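Local coordinates for protein histidinol-phosphatase (Listeria monocytogenes serotype 4b str. H7858, PDB 6NLR) that probably hydrolyses histidinol phosphate to histidinol and phosphate during histidine biosynthesis, using a trinuclear metal centre of the PHP family, at residues A[12-18]-A[259-263]; A[47-53]-A[128-132]; A[175-181]-A[219-224]. One frame throughout, in Å; residues are numbered along the deposited sequence.

Overall arrangement
Interactions 1 and 3 reach one trinuclear metal centre from separate parts of the chain, each with a histidine on a manganese ion of its own. The nearest atoms of the two contacts are about 7 Å apart and their centres about 21 Å. The sulfate in the active site lies about 3 Å from the His14 side chain and about 4 Å from that of His181. Interaction 2 is peripheral, its centre about 25 Å from either of the others and the Phe47 side chain about 13 Å from a manganese. Along the chain, interactions 2 and 3 follow one another inside the long loop that 12-18 and 259-263 close.

Interaction 1. Residues A[12-18]-A[259-263]; sequences CPHGTHD and SHGVQ. With MN (manganese (II) ion), chain D.
With chi1 at 62°, Thr16 holds OG1 between its own backbone N and carbonyl carbon, so that the hydroxyl joins the backbone N-H in facing the carbonyl of His260. On the other segment, chi1 of -77° puts the His260 ring beside its backbone N and turns it toward the manganese. Thr16 grips His260 O twice: Thr16 OG1 donates to it at 2.6 Å, in the carbonyl plane on a lone pair, and Thr16 N donates at 3.1 Å from 29° off that plane. The hydroxyl also accepts from Asp18 N, making an ST turn, a task that suits a short hydroxylated side chain. Asp18 then reaches over Gly261, and its OD2 takes the Val262 N-H at 2.9 Å on the anti lone pair. Gly261 fits here because Thr16 OG1 and Asp18 OD2 crowd its alpha carbon, each 3.3 Å from CA. A water bonded to Asp18 OD2 and Gln263 N extends this grip. Deeper in, Cys12 SG meets the edge of the His260 ring, 3.7 Å from CD2, while it lies over the face of its near neighbour His14. The His14 and His260 rings meet rim to rim; how His14 is turned against the metal is doubtful in the model. His260 NE2 binds the manganese at 2.2 Å, and its ND1 is hydrogen-bonded to Asp258 O, which fixes the ring's rotation. Together with His40, these two histidines form a manganese site of the trinuclear centre at which PHP-family phosphatases are thought to hydrolyse phosphate esters.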
loop_
_atom_site.group_PDB
_atom_site.type_symbol
_atom_site.label_atom_id
_atom_site.label_comp_id
_atom_site.label_asym_id
_atom_site.label_seq_id
_atom_site.Cartn_x
_atom_site.Cartn_y
_atom_site.Cartn_z
ATOM N N CYS A 12 8.653 8.007 -8.121
ATOM C CA CYS A 12 8.555 7.922 -6.647
ATOM C C CYS A 12 9.748 8.657 -6.033
ATOM O O CYS A 12 10.872 8.172 -6.137
ATOM C CB CYS A 12 8.544 6.471 -6.185
ATOM S SG CYS A 12 8.360 6.349 -4.396
ATOM N N PRO A 13 9.562 9.803 -5.348
ATOM C CA PRO A 13 10.697 10.568 -4.816
ATOM C C PRO A 13 11.509 9.805 -3.743
ATOM O O PRO A 13 12.665 10.074 -3.620
ATOM C CB PRO A 13 10.080 11.863 -4.235
ATOM C CG PRO A 13 8.651 11.892 -4.783
ATOM C CD PRO A 13 8.270 10.439 -5.031
ATOM N N HIS A 14 10.925 8.828 -3.042
ATOM C CA HIS A 14 11.621 8.047 -1.980
ATOM C C HIS A 14 12.087 6.678 -2.501
ATOM O O HIS A 14 12.569 5.882 -1.686
ATOM C CB HIS A 14 10.730 7.883 -0.742
ATOM C CG HIS A 14 9.394 7.270 -1.001
ATOM N ND1 HIS A 14 9.153 5.915 -0.949
ATOM C CD2 HIS A 14 8.204 7.848 -1.272
ATOM C CE1 HIS A 14 7.879 5.692 -1.205
ATOM N NE2 HIS A 14 7.277 6.855 -1.412
ATOM N N GLY A 15 11.948 6.391 -3.801
ATOM C CA GLY A 15 12.389 5.104 -4.372
ATOM C C GLY A 15 13.869 5.125 -4.698
ATOM O O GLY A 15 14.549 6.115 -4.332
ATOM N N THR A 16 14.356 4.096 -5.391
ATOM C CA THR A 16 15.775 3.967 -5.815
ATOM C C THR A 16 16.064 4.894 -6.998
ATOM O O THR A 16 17.252 5.067 -7.304
ATOM C CB THR A 16 16.095 2.522 -6.235
ATOM O OG1 THR A 16 15.250 2.236 -7.360
ATOM C CG2 THR A 16 15.887 1.529 -5.106
ATOM N N HIS A 17 15.028 5.397 -7.693
ATOM C CA HIS A 17 15.153 6.154 -8.970
ATOM C C HIS A 17 15.591 5.211 -10.101
ATOM O O HIS A 17 16.011 5.724 -11.170
ATOM C CB HIS A 17 16.103 7.365 -8.805
ATOM C CG HIS A 17 15.584 8.318 -7.789
ATOM N ND1 HIS A 17 16.202 8.530 -6.570
ATOM C CD2 HIS A 17 14.447 9.046 -7.777
ATOM C CE1 HIS A 17 15.487 9.385 -5.869
ATOM N NE2 HIS A 17 14.403 9.712 -6.587
ATOM N N ASP A 18 15.519 3.883 -9.907
ATOM C CA ASP A 18 15.707 2.931 -11.033
ATOM C C ASP A 18 14.627 3.214 -12.079
ATOM O O ASP A 18 13.489 3.509 -11.701
ATOM C CB ASP A 18 15.620 1.465 -10.607
ATOM C CG ASP A 18 16.802 0.975 -9.785
ATOM O OD1 ASP A 18 17.777 1.738 -9.657
ATOM O OD2 ASP A 18 16.710 -0.157 -9.253
ATOM N N SER A 259 7.755 -3.044 -5.127
ATOM C CA SER A 259 9.125 -2.816 -5.663
ATOM C C SER A 259 9.371 -1.314 -5.860
ATOM O O SER A 259 8.514 -0.652 -6.490
ATOM C CB SER A 259 9.331 -3.599 -6.931
ATOM O OG SER A 259 9.457 -4.989 -6.645
ATOM N N HIS A 260 10.481 -0.798 -5.333
ATOM C CA HIS A 260 10.945 0.596 -5.530
ATOM C C HIS A 260 12.230 0.608 -6.369
ATOM O O HIS A 260 12.820 1.713 -6.571
ATOM C CB HIS A 260 11.080 1.269 -4.168
ATOM C CG HIS A 260 9.753 1.655 -3.617
ATOM N ND1 HIS A 260 8.846 0.737 -3.145
ATOM C CD2 HIS A 260 9.164 2.861 -3.479
ATOM C CE1 HIS A 260 7.768 1.355 -2.718
ATOM N NE2 HIS A 260 7.921 2.649 -2.919
ATOM N N GLY A 261 12.609 -0.562 -6.888
ATOM C CA GLY A 261 13.802 -0.749 -7.720
ATOM C C GLY A 261 13.882 -2.165 -8.255
ATOM O O GLY A 261 13.062 -3.008 -7.850
ATOM N N VAL A 262 14.855 -2.400 -9.129
ATOM C CA VAL A 262 15.109 -3.694 -9.818
ATOM C C VAL A 262 15.343 -4.802 -8.782
ATOM O O VAL A 262 14.837 -5.909 -8.984
ATOM C CB VAL A 262 16.296 -3.548 -10.786
ATOM C CG1 VAL A 262 16.678 -4.874 -11.434
ATOM C CG2 VAL A 262 15.988 -2.506 -11.857
ATOM N N GLN A 263 16.079 -4.519 -7.710
ATOM C CA GLN A 263 16.513 -5.558 -6.743
ATOM C C GLN A 263 15.293 -6.099 -5.998
ATOM O O GLN A 263 15.366 -7.213 -5.526
ATOM C CB GLN A 263 17.564 -5.013 -5.774
ATOM C CG GLN A 263 18.912 -4.747 -6.439
ATOM C CD GLN A 263 19.465 -5.918 -7.219
ATOM O OE1 GLN A 263 19.362 -5.973 -8.451
ATOM N NE2 GLN A 263 20.057 -6.865 -6.501
HETATM MN MN MN D . 6.662 4.100 -1.912
HETATM O O HOH W 1 17.288 -1.830 -7.246
HETATM O O HOH W 2 12.406 3.025 -9.013
#

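Interaction 2. Residues A[47-53]-A[128-132]; sequences FMKNTAG and QGGFR
Phe47 and Phe131 lean on each other where a single beta bridge ties the loop after helix 45-48 to strand 130-133, an edge strand of the mixed sheet and the second arm of a beta hairpin. Their ring planes are 39° apart, neither a stack nor an edge-to-face pair. Phe47 CE1 lies over one face of the Phe131 ring, toward its rim, 3.3 Å from CG. Chi1 of 174° sets the Phe47 ring anti to its backbone N, which carries it to the Phe131 side chain; it also meets Phe124 edge-to-face, so a large flat group suits the place. Phe131 anchors the bridge with both backbone polar atoms. Its N donates to Asn50 O at 2.9 Å and its O accepts from Ala52 N at 3.0 Å, bringing its CA near that of Thr51. Beside the bridge, Gly130 passes so close to Asn50 O that a side chain would collide with it, and the small Ala52 methyl comes within 3.4 Å of Gln128 O. Arg132 bends at chi2 and chi3, which brings its flat guanidinium against Gly53 and back to the hairpin turn. Gly53 CA lies over one face of that group, 3.3 Å from CZ, where only a residue without a beta carbon fits. NH2 forms a salt bridge to Asp140, while NH1 donates to Gln128 O at 3.0 Å, the oxygen lying almost in the guanidinium plane.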
loop_
_atom_site.group_PDB
_atom_site.type_symbol
_atom_site.label_atom_id
_atom_site.label_comp_id
_atom_site.label_asym_id
_atom_site.label_seq_id
_atom_site.Cartn_x
_atom_site.Cartn_y
_atom_site.Cartn_z
ATOM N N PHE A 47 -3.973 18.788 2.971
ATOM C CA PHE A 47 -3.510 17.722 3.892
ATOM C C PHE A 47 -2.069 18.013 4.336
ATOM O O PHE A 47 -1.720 17.896 5.505
ATOM C CB PHE A 47 -3.630 16.360 3.199
ATOM C CG PHE A 47 -3.039 15.254 4.020
ATOM C CD1 PHE A 47 -3.782 14.646 5.018
ATOM C CD2 PHE A 47 -1.720 14.874 3.841
ATOM C CE1 PHE A 47 -3.217 13.659 5.815
ATOM C CE2 PHE A 47 -1.166 13.879 4.631
ATOM C CZ PHE A 47 -1.910 13.290 5.618
HETATM N N MSE A 48 -1.235 18.435 3.396
HETATM C CA MSE A 48 0.182 18.649 3.639
HETATM C C MSE A 48 0.439 19.869 4.534
HETATM O O MSE A 48 1.520 19.992 5.095
HETATM C CB MSE A 48 0.906 18.793 2.295
HETATM C CG MSE A 48 1.015 17.481 1.529
HETATM SE SE MSE A 48 1.938 17.745 -0.201
HETATM C CE MSE A 48 3.674 16.881 -0.010
ATOM N N LYS A 49 -0.539 20.771 4.695
ATOM C CA LYS A 49 -0.412 21.844 5.672
ATOM C C LYS A 49 -0.662 21.335 7.096
ATOM O O LYS A 49 -0.420 22.112 8.031
ATOM C CB LYS A 49 -1.436 22.961 5.438
ATOM C CG LYS A 49 -1.329 23.647 4.092
ATOM C CD LYS A 49 -2.515 24.535 3.795
ATOM C CE LYS A 49 -2.555 24.978 2.346
ATOM N NZ LYS A 49 -3.556 26.047 2.172
ATOM N N ASN A 50 -1.202 20.122 7.261
ATOM C CA ASN A 50 -1.782 19.677 8.553
ATOM C C ASN A 50 -0.989 18.493 9.097
ATOM O O ASN A 50 -1.570 17.708 9.855
ATOM C CB ASN A 50 -3.281 19.399 8.418
ATOM C CG ASN A 50 -4.067 20.693 8.301
ATOM O OD1 ASN A 50 -4.165 21.442 9.268
ATOM N ND2 ASN A 50 -4.566 20.994 7.118
ATOM N N THR A 51 0.290 18.401 8.753
ATOM C CA THR A 51 1.170 17.276 9.155
ATOM C C THR A 51 2.137 17.763 10.227
ATOM O O THR A 51 2.344 18.977 10.343
ATOM C CB THR A 51 1.937 16.663 7.975
ATOM O OG1 THR A 51 2.965 17.572 7.577
ATOM C CG2 THR A 51 1.038 16.297 6.814
ATOM N N ALA A 52 2.681 16.821 10.981
ATOM C CA ALA A 52 3.818 17.019 11.889
ATOM C C ALA A 52 4.763 15.841 11.657
ATOM O O ALA A 52 4.577 15.113 10.667
ATOM C CB ALA A 52 3.326 17.134 13.315
ATOM N N GLY A 53 5.766 15.692 12.496
ATOM C CA GLY A 53 6.769 14.633 12.317
ATOM C C GLY A 53 7.741 15.000 11.214
ATOM O O GLY A 53 7.704 16.146 10.705
ATOM N N GLN A 128 0.598 13.200 17.053
ATOM C CA GLN A 128 1.107 14.321 17.868
ATOM C C GLN A 128 1.419 15.467 16.905
ATOM O O GLN A 128 2.326 15.290 16.047
ATOM C CB GLN A 128 2.313 13.851 18.671
ATOM C CG GLN A 128 2.779 14.848 19.717
ATOM C CD GLN A 128 1.772 15.127 20.804
ATOM O OE1 GLN A 128 1.663 16.256 21.281
ATOM N NE2 GLN A 128 1.046 14.111 21.224
ATOM N N GLY A 129 0.672 16.570 17.013
ATOM C CA GLY A 129 0.942 17.819 16.274
ATOM C C GLY A 129 0.249 17.878 14.928
ATOM O O GLY A 129 0.392 18.916 14.249
ATOM N N GLY A 130 -0.456 16.810 14.523
ATOM C CA GLY A 130 -1.173 16.741 13.237
ATOM C C GLY A 130 -1.065 15.351 12.654
ATOM O O GLY A 130 -0.782 14.395 13.432
ATOM N N PHE A 131 -1.224 15.222 11.337
ATOM C CA PHE A 131 -1.128 13.905 10.663
ATOM C C PHE A 131 0.325 13.433 10.730
ATOM O O PHE A 131 1.256 14.253 10.606
ATOM C CB PHE A 131 -1.652 13.958 9.228
ATOM C CG PHE A 131 -3.151 13.957 9.147
ATOM C CD1 PHE A 131 -3.862 12.786 9.378
ATOM C CD2 PHE A 131 -3.842 15.119 8.844
ATOM C CE1 PHE A 131 -5.241 12.776 9.298
ATOM C CE2 PHE A 131 -5.228 15.111 8.781
ATOM C CZ PHE A 131 -5.919 13.943 9.024
ATOM N N ARG A 132 0.480 12.142 10.972
ATOM C CA ARG A 132 1.778 11.481 11.207
ATOM C C ARG A 132 1.853 10.223 10.344
ATOM O O ARG A 132 0.813 9.619 10.014
ATOM C CB ARG A 132 1.954 11.128 12.683
ATOM C CG ARG A 132 1.965 12.312 13.630
ATOM C CD ARG A 132 3.092 13.285 13.380
ATOM N NE ARG A 132 4.389 12.667 13.609
ATOM C CZ ARG A 132 5.184 12.906 14.640
ATOM N NH1 ARG A 132 4.843 13.752 15.606
ATOM N NH2 ARG A 132 6.338 12.271 14.717
#

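Interaction 3. Residues A[175-181]-A[219-224]; sequences KPRRMGH and YELDFN. With MN (manganese (II) ion), chain E.
This contact supplies one ligand of an active-site manganese: His181 NE2 binds it at 2.1 Å, beside Glu93, His123 and water. Asp222 is a second-shell residue that positions this ligand. Its OD2 accepts the His181 N-H at 2.9 Å on the anti lone pair, pinning the backbone rather than the ring. The same oxygen accepts from Asn224 ND2 at 3.0 Å on the syn side, tilted out of the carboxylate plane, and has a weak hydrogen bond from the cobalt ligand His6, so a carboxylate is well suited to gathering these groups. Asn224 lies alongside His181, its ND2 at the ring edge, and also donates to Asp258, another cobalt ligand. Strands 178-179 and 220-224 are parallel neighbours joined through helix 201-217, a beta-alpha-beta crossover of the barrel-like PHP fold. Glu220 N donates to Arg177 O, Met179 N to Glu220 O, and Asp222 N to Met179 O, alternating between the strands as in a parallel sheet. On the face with Arg178 and Glu220, a salt bridge forms between side chains that cross obliquely: NH1 comes 3.0 Å from OE2, nearly along the C-O axis, with the two planes 67° apart. Arg178 NH2 forms a salt bridge to Asp117 and a hydrogen bond to Gly5 O, and NE reaches Asp222 OD1 through a water. On the other face, Met179 CB packs on Leu221 CD2. Met179 also bends at chi2 and chi3 to bring its selenium and CE obliquely against the Tyr219 ring, a Met-aromatic contact with CE 3.8 Å from CD2. Arg177 CA lies over a face of that ring. The extended Lys175 chain, CG anti to its N at -176°, carries NZ to the ring edge, where it donates to Tyr219 OH at 2.9 Å while also bonding Ala169 O and Ser166 O.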
loop_
_atom_site.group_PDB
_atom_site.type_symbol
_atom_site.label_atom_id
_atom_site.label_comp_id
_atom_site.label_asym_id
_atom_site.label_seq_id
_atom_site.Cartn_x
_atom_site.Cartn_y
_atom_site.Cartn_z
ATOM N N LYS A 175 -12.657 4.374 -7.384
ATOM C CA LYS A 175 -12.031 3.886 -6.129
ATOM C C LYS A 175 -11.365 2.542 -6.414
ATOM O O LYS A 175 -11.965 1.644 -6.993
ATOM C CB LYS A 175 -13.059 3.726 -5.011
ATOM C CG LYS A 175 -12.473 3.327 -3.672
ATOM C CD LYS A 175 -13.532 3.003 -2.685
ATOM C CE LYS A 175 -12.952 2.537 -1.361
ATOM N NZ LYS A 175 -14.033 2.161 -0.415
ATOM N N PRO A 176 -10.091 2.365 -6.038
ATOM C CA PRO A 176 -9.470 1.047 -6.088
ATOM C C PRO A 176 -10.290 0.028 -5.293
ATOM O O PRO A 176 -10.925 0.401 -4.315
ATOM C CB PRO A 176 -8.122 1.257 -5.394
ATOM C CG PRO A 176 -7.832 2.716 -5.648
ATOM C CD PRO A 176 -9.179 3.414 -5.571
ATOM N N ARG A 177 -10.233 -1.237 -5.707
ATOM C CA ARG A 177 -10.928 -2.344 -5.019
ATOM C C ARG A 177 -9.922 -3.263 -4.331
ATOM O O ARG A 177 -10.360 -4.303 -3.787
ATOM C CB ARG A 177 -11.794 -3.055 -6.046
ATOM C CG ARG A 177 -12.887 -2.122 -6.550
ATOM C CD ARG A 177 -13.922 -2.851 -7.313
ATOM N NE ARG A 177 -14.920 -1.929 -7.843
ATOM C CZ ARG A 177 -15.713 -2.226 -8.863
ATOM N NH1 ARG A 177 -15.591 -3.416 -9.432
ATOM N NH2 ARG A 177 -16.609 -1.350 -9.298
ATOM N N ARG A 178 -8.637 -2.909 -4.358
ATOM C CA ARG A 178 -7.576 -3.695 -3.695
ATOM C C ARG A 178 -6.999 -2.853 -2.561
ATOM O O ARG A 178 -6.497 -1.745 -2.788
ATOM C CB ARG A 178 -6.502 -4.140 -4.687
ATOM C CG ARG A 178 -5.510 -5.121 -4.053
ATOM C CD ARG A 178 -4.809 -6.060 -5.049
ATOM N NE ARG A 178 -3.866 -5.374 -5.912
ATOM C CZ ARG A 178 -4.123 -4.880 -7.126
ATOM N NH1 ARG A 178 -5.336 -4.993 -7.669
ATOM N NH2 ARG A 178 -3.149 -4.290 -7.804
HETATM N N MSE A 179 -7.127 -3.364 -1.332
HETATM C CA MSE A 179 -6.683 -2.616 -0.168
HETATM C C MSE A 179 -5.216 -2.954 0.069
HETATM O O MSE A 179 -4.868 -4.128 0.169
HETATM C CB MSE A 179 -7.510 -2.962 1.076
HETATM C CG MSE A 179 -9.027 -2.844 0.888
HETATM SE SE MSE A 179 -9.615 -0.974 0.517
HETATM C CE MSE A 179 -9.898 -1.029 -1.432
ATOM N N GLY A 180 -4.391 -1.911 0.196
ATOM C CA GLY A 180 -2.956 -2.040 0.338
ATOM C C GLY A 180 -2.515 -2.504 1.720
ATOM O O GLY A 180 -3.087 -2.040 2.719
ATOM N N HIS A 181 -1.519 -3.391 1.754
ATOM C CA HIS A 181 -0.776 -3.872 2.958
ATOM C C HIS A 181 -1.544 -3.611 4.264
ATOM O O HIS A 181 -1.097 -2.745 5.032
ATOM C CB HIS A 181 0.631 -3.239 2.978
ATOM C CG HIS A 181 0.682 -1.786 2.617
ATOM N ND1 HIS A 181 -0.103 -0.835 3.269
ATOM C CD2 HIS A 181 1.450 -1.115 1.710
ATOM C CE1 HIS A 181 0.183 0.369 2.767
ATOM N NE2 HIS A 181 1.130 0.229 1.801
ATOM N N TYR A 219 -14.220 -6.663 -2.559
ATOM C CA TYR A 219 -12.864 -6.086 -2.677
ATOM C C TYR A 219 -11.849 -7.228 -2.639
ATOM O O TYR A 219 -12.214 -8.403 -2.402
ATOM C CB TYR A 219 -12.616 -5.050 -1.584
ATOM C CG TYR A 219 -13.305 -3.716 -1.731
ATOM C CD1 TYR A 219 -14.054 -3.371 -2.850
ATOM C CD2 TYR A 219 -13.156 -2.756 -0.742
ATOM C CE1 TYR A 219 -14.647 -2.121 -2.963
ATOM C CE2 TYR A 219 -13.755 -1.513 -0.834
ATOM C CZ TYR A 219 -14.520 -1.197 -1.942
ATOM O OH TYR A 219 -15.079 0.039 -2.032
ATOM N N GLU A 220 -10.585 -6.899 -2.860
ATOM C CA GLU A 220 -9.506 -7.904 -2.737
ATOM C C GLU A 220 -8.384 -7.281 -1.917
ATOM O O GLU A 220 -8.470 -6.071 -1.600
ATOM C CB GLU A 220 -9.084 -8.395 -4.127
ATOM C CG GLU A 220 -8.603 -7.292 -5.029
ATOM C CD GLU A 220 -8.216 -7.708 -6.447
ATOM O OE1 GLU A 220 -8.522 -8.877 -6.834
ATOM O OE2 GLU A 220 -7.630 -6.841 -7.176
ATOM N N LEU A 221 -7.377 -8.081 -1.579
ATOM C CA LEU A 221 -6.263 -7.661 -0.704
ATOM C C LEU A 221 -4.932 -7.782 -1.442
ATOM O O LEU A 221 -4.719 -8.766 -2.170
ATOM C CB LEU A 221 -6.276 -8.499 0.571
ATOM C CG LEU A 221 -7.508 -8.293 1.446
ATOM C CD1 LEU A 221 -7.514 -9.256 2.619
ATOM C CD2 LEU A 221 -7.577 -6.844 1.899
ATOM N N ASP A 222 -4.103 -6.750 -1.248
ATOM C CA ASP A 222 -2.649 -6.679 -1.539
ATOM C C ASP A 222 -1.961 -7.676 -0.608
ATOM O O ASP A 222 -1.989 -7.440 0.617
ATOM C CB ASP A 222 -2.215 -5.225 -1.338
ATOM C CG ASP A 222 -0.756 -4.841 -1.565
ATOM O OD1 ASP A 222 -0.176 -5.314 -2.555
ATOM O OD2 ASP A 222 -0.241 -4.000 -0.763
ATOM N N PHE A 223 -1.422 -8.771 -1.136
ATOM C CA PHE A 223 -0.569 -9.694 -0.345
ATOM C C PHE A 223 0.855 -9.170 -0.523
ATOM O O PHE A 223 1.525 -9.489 -1.527
ATOM C CB PHE A 223 -0.714 -11.157 -0.767
ATOM C CG PHE A 223 0.134 -12.100 0.052
ATOM C CD1 PHE A 223 1.505 -12.229 -0.178
ATOM C CD2 PHE A 223 -0.424 -12.856 1.064
ATOM C CE1 PHE A 223 2.282 -13.100 0.563
ATOM C CE2 PHE A 223 0.361 -13.717 1.821
ATOM C CZ PHE A 223 1.713 -13.839 1.575
ATOM N N ASN A 224 1.277 -8.332 0.421
ATOM C CA ASN A 224 2.457 -7.452 0.258
ATOM C C ASN A 224 3.677 -8.068 0.977
ATOM O O ASN A 224 3.637 -8.258 2.209
ATOM C CB ASN A 224 2.053 -6.050 0.676
ATOM C CG ASN A 224 3.099 -5.000 0.391
ATOM O OD1 ASN A 224 4.285 -5.212 0.654
ATOM N ND2 ASN A 224 2.650 -3.872 -0.144
HETATM MN MN MN E . 2.077 1.805 0.716
HETATM O O HOH W 3 -1.215 -6.212 -4.939
HETATM O O HOH W 4 -3.494 -5.944 2.311
HETATM O O HOH W 5 3.497 1.425 2.514
HETATM O O HOH W 6 2.940 0.615 -0.322
#